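Local coordinates for pheromome Binding Protein (Epiphyas postvittana, PDB 6VQ5) that probably binds hydrophobic odorants such as pheromones and carries them in the insect olfactory system, at residues A[20-25]-A[56-61]. Sequence-based numbering, arbitrary orientation.
Sequences KKELNL and SKKLEL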
loop_
_atom_site.group_PDB
_atom_site.type_symbol
_atom_site.label_atom_id
_atom_site.label_comp_id
_atom_site.label_asym_id
_atom_site.label_seq_id
_atom_site.Cartn_x
_atom_site.Cartn_y
_atom_site.Cartn_z
ATOM N N LYS A 20 2.533 7.385 12.286
ATOM C CA LYS A 20 3.868 7.315 12.940
ATOM C C LYS A 20 3.653 7.548 14.445
ATOM O O LYS A 20 4.198 6.791 15.260
ATOM C CB LYS A 20 4.849 8.291 12.276
ATOM C CG LYS A 20 6.318 7.909 12.371
ATOM C CD LYS A 20 7.289 9.085 12.329
ATOM C CE LYS A 20 7.115 9.981 11.119
ATOM N NZ LYS A 20 8.103 11.089 11.100
ATOM N N LYS A 21 2.843 8.538 14.802
ATOM C CA LYS A 21 2.564 8.906 16.225
ATOM C C LYS A 21 1.674 7.841 16.921
ATOM O O LYS A 21 2.074 7.324 18.014
ATOM C CB LYS A 21 1.870 10.264 16.299
ATOM C CG LYS A 21 2.768 11.472 16.068
ATOM C CD LYS A 21 2.027 12.775 16.337
ATOM C CE LYS A 21 2.637 13.964 15.623
ATOM N NZ LYS A 21 2.091 15.249 16.139
ATOM N N GLU A 22 0.549 7.488 16.291
ATOM C CA GLU A 22 -0.380 6.421 16.751
ATOM C C GLU A 22 0.360 5.106 17.045
ATOM O O GLU A 22 0.037 4.511 18.089
ATOM C CB GLU A 22 -1.470 6.165 15.712
ATOM C CG GLU A 22 -2.352 7.368 15.479
ATOM C CD GLU A 22 -3.627 7.066 14.716
ATOM O OE1 GLU A 22 -3.817 5.890 14.312
ATOM O OE2 GLU A 22 -4.425 8.010 14.521
ATOM N N LEU A 23 1.278 4.656 16.167
ATOM C CA LEU A 23 1.929 3.315 16.239
ATOM C C LEU A 23 3.328 3.406 16.854
ATOM O O LEU A 23 3.938 2.351 17.049
ATOM C CB LEU A 23 2.003 2.719 14.833
ATOM C CG LEU A 23 0.669 2.309 14.214
ATOM C CD1 LEU A 23 0.852 1.887 12.763
ATOM C CD2 LEU A 23 0.058 1.172 14.997
ATOM N N ASN A 24 3.822 4.615 17.117
ATOM C CA ASN A 24 5.122 4.875 17.795
ATOM C C ASN A 24 6.283 4.310 16.966
ATOM O O ASN A 24 7.167 3.643 17.547
ATOM C CB ASN A 24 5.159 4.316 19.217
ATOM C CG ASN A 24 6.099 5.119 20.093
ATOM O OD1 ASN A 24 5.918 6.325 20.228
ATOM N ND2 ASN A 24 7.108 4.480 20.672
ATOM N N LEU A 25 6.289 4.613 15.664
ATOM C CA LEU A 25 7.311 4.167 14.692
ATOM C C LEU A 25 8.501 5.127 14.729
ATOM O O LEU A 25 8.272 6.328 14.931
ATOM C CB LEU A 25 6.657 4.133 13.311
ATOM C CG LEU A 25 5.441 3.208 13.154
ATOM C CD1 LEU A 25 4.900 3.275 11.728
ATOM C CD2 LEU A 25 5.780 1.761 13.521
ATOM N N SER A 56 -4.000 2.993 5.181
ATOM C CA SER A 56 -5.096 2.480 4.312
ATOM C C SER A 56 -6.460 2.826 4.933
ATOM O O SER A 56 -7.311 3.396 4.229
ATOM C CB SER A 56 -4.935 0.988 4.045
ATOM O OG SER A 56 -3.777 0.727 3.253
ATOM N N LYS A 57 -6.632 2.554 6.227
ATOM C CA LYS A 57 -7.856 2.895 6.999
ATOM C C LYS A 57 -8.133 4.402 6.924
ATOM O O LYS A 57 -9.271 4.779 6.591
ATOM C CB LYS A 57 -7.698 2.441 8.451
ATOM C CG LYS A 57 -7.964 0.960 8.666
ATOM C CD LYS A 57 -7.469 0.430 9.989
ATOM C CE LYS A 57 -7.994 -0.961 10.277
ATOM N NZ LYS A 57 -7.464 -1.495 11.553
ATOM N N LYS A 58 -7.130 5.228 7.222
ATOM C CA LYS A 58 -7.254 6.708 7.240
ATOM C C LYS A 58 -7.584 7.244 5.846
ATOM O O LYS A 58 -8.225 8.306 5.781
ATOM C CB LYS A 58 -5.972 7.348 7.768
ATOM C CG LYS A 58 -5.766 7.201 9.268
ATOM C CD LYS A 58 -4.482 7.840 9.744
ATOM C CE LYS A 58 -4.299 7.748 11.242
ATOM N NZ LYS A 58 -5.320 8.529 11.964
ATOM N N LEU A 59 -7.177 6.559 4.774
ATOM C CA LEU A 59 -7.542 6.955 3.385
ATOM C C LEU A 59 -8.797 6.197 2.942
ATOM O O LEU A 59 -9.164 6.334 1.767
ATOM C CB LEU A 59 -6.364 6.683 2.447
ATOM C CG LEU A 59 -5.083 7.453 2.769
ATOM C CD1 LEU A 59 -3.942 6.991 1.880
ATOM C CD2 LEU A 59 -5.302 8.954 2.631
ATOM N N GLU A 60 -9.430 5.451 3.855
ATOM C CA GLU A 60 -10.707 4.719 3.632
ATOM C C GLU A 60 -10.531 3.790 2.430
ATOM O O GLU A 60 -11.459 3.687 1.601
ATOM C CB GLU A 60 -11.875 5.680 3.388
ATOM C CG GLU A 60 -11.952 6.849 4.351
ATOM C CD GLU A 60 -12.544 8.088 3.698
ATOM O OE1 GLU A 60 -13.646 7.972 3.117
ATOM O OE2 GLU A 60 -11.883 9.149 3.737
ATOM N N LEU A 61 -9.365 3.158 2.353
ATOM C CA LEU A 61 -8.984 2.190 1.298
ATOM C C LEU A 61 -9.445 0.799 1.747
ATOM O O LEU A 61 -9.748 -0.025 0.874
ATOM C CB LEU A 61 -7.466 2.279 1.097
ATOM C CG LEU A 61 -6.850 1.299 0.100
ATOM C CD1 LEU A 61 -7.525 1.402 -1.264
ATOM C CD2 LEU A 61 -5.351 1.534 -0.025
#
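A salt bridge between K58 and E22 carries this contact. K58 NZ donates a hydrogen bond to E22 OE2 at 2.8 Å. The ammonium does not lie in the carboxylate plane. It sits above it, 43° out, so the bond reaches one oxygen obliquely. OE1 is not bonded to NZ. The last methylene, K58 CE, comes with NZ, 3.3 Å from E22 OE2.

The two side chains approach from opposite directions, and the lysine end lies over the carboxylate of E22. The backbones stay well apart, with E22 CA and K58 CA 11.7 Å from each other. The two side chains bridge this gap in nearly equal shares. The lysine is extended through CE and then bends at its last torsion (chi4 -66°), which turns NZ onto OE2. The E22 chain is extended beyond CG (chi2 -166°) and holds its carboxylate out toward the lysine. K58 NZ also forms a salt bridge with E18, one turn earlier on the helix of E22. One ammonium thus links two acids of helix 13-23 and probably eases the repulsion between them.

Packing between the two segments is slight, with 77 Å² buried in all, and E22 is exposed. Their side chains also pack on residues beyond the segments: K58 touches V15 and C19, while E22 and L23 touch C54. C19 and C54 form a disulfide, so a covalent link joins the same two helices beside the ion pair.

Both helices end here in Schellman motifs, with N24 and E60 as the positive-phi C-prime residues. L25 N bonds to K20 O, and L61 N to S56 O. This is a surface salt bridge between the C-terminal parts of helices 13-23 and 46-58, within the disulfide-linked, all-helical fold of the PBP/GOBP family.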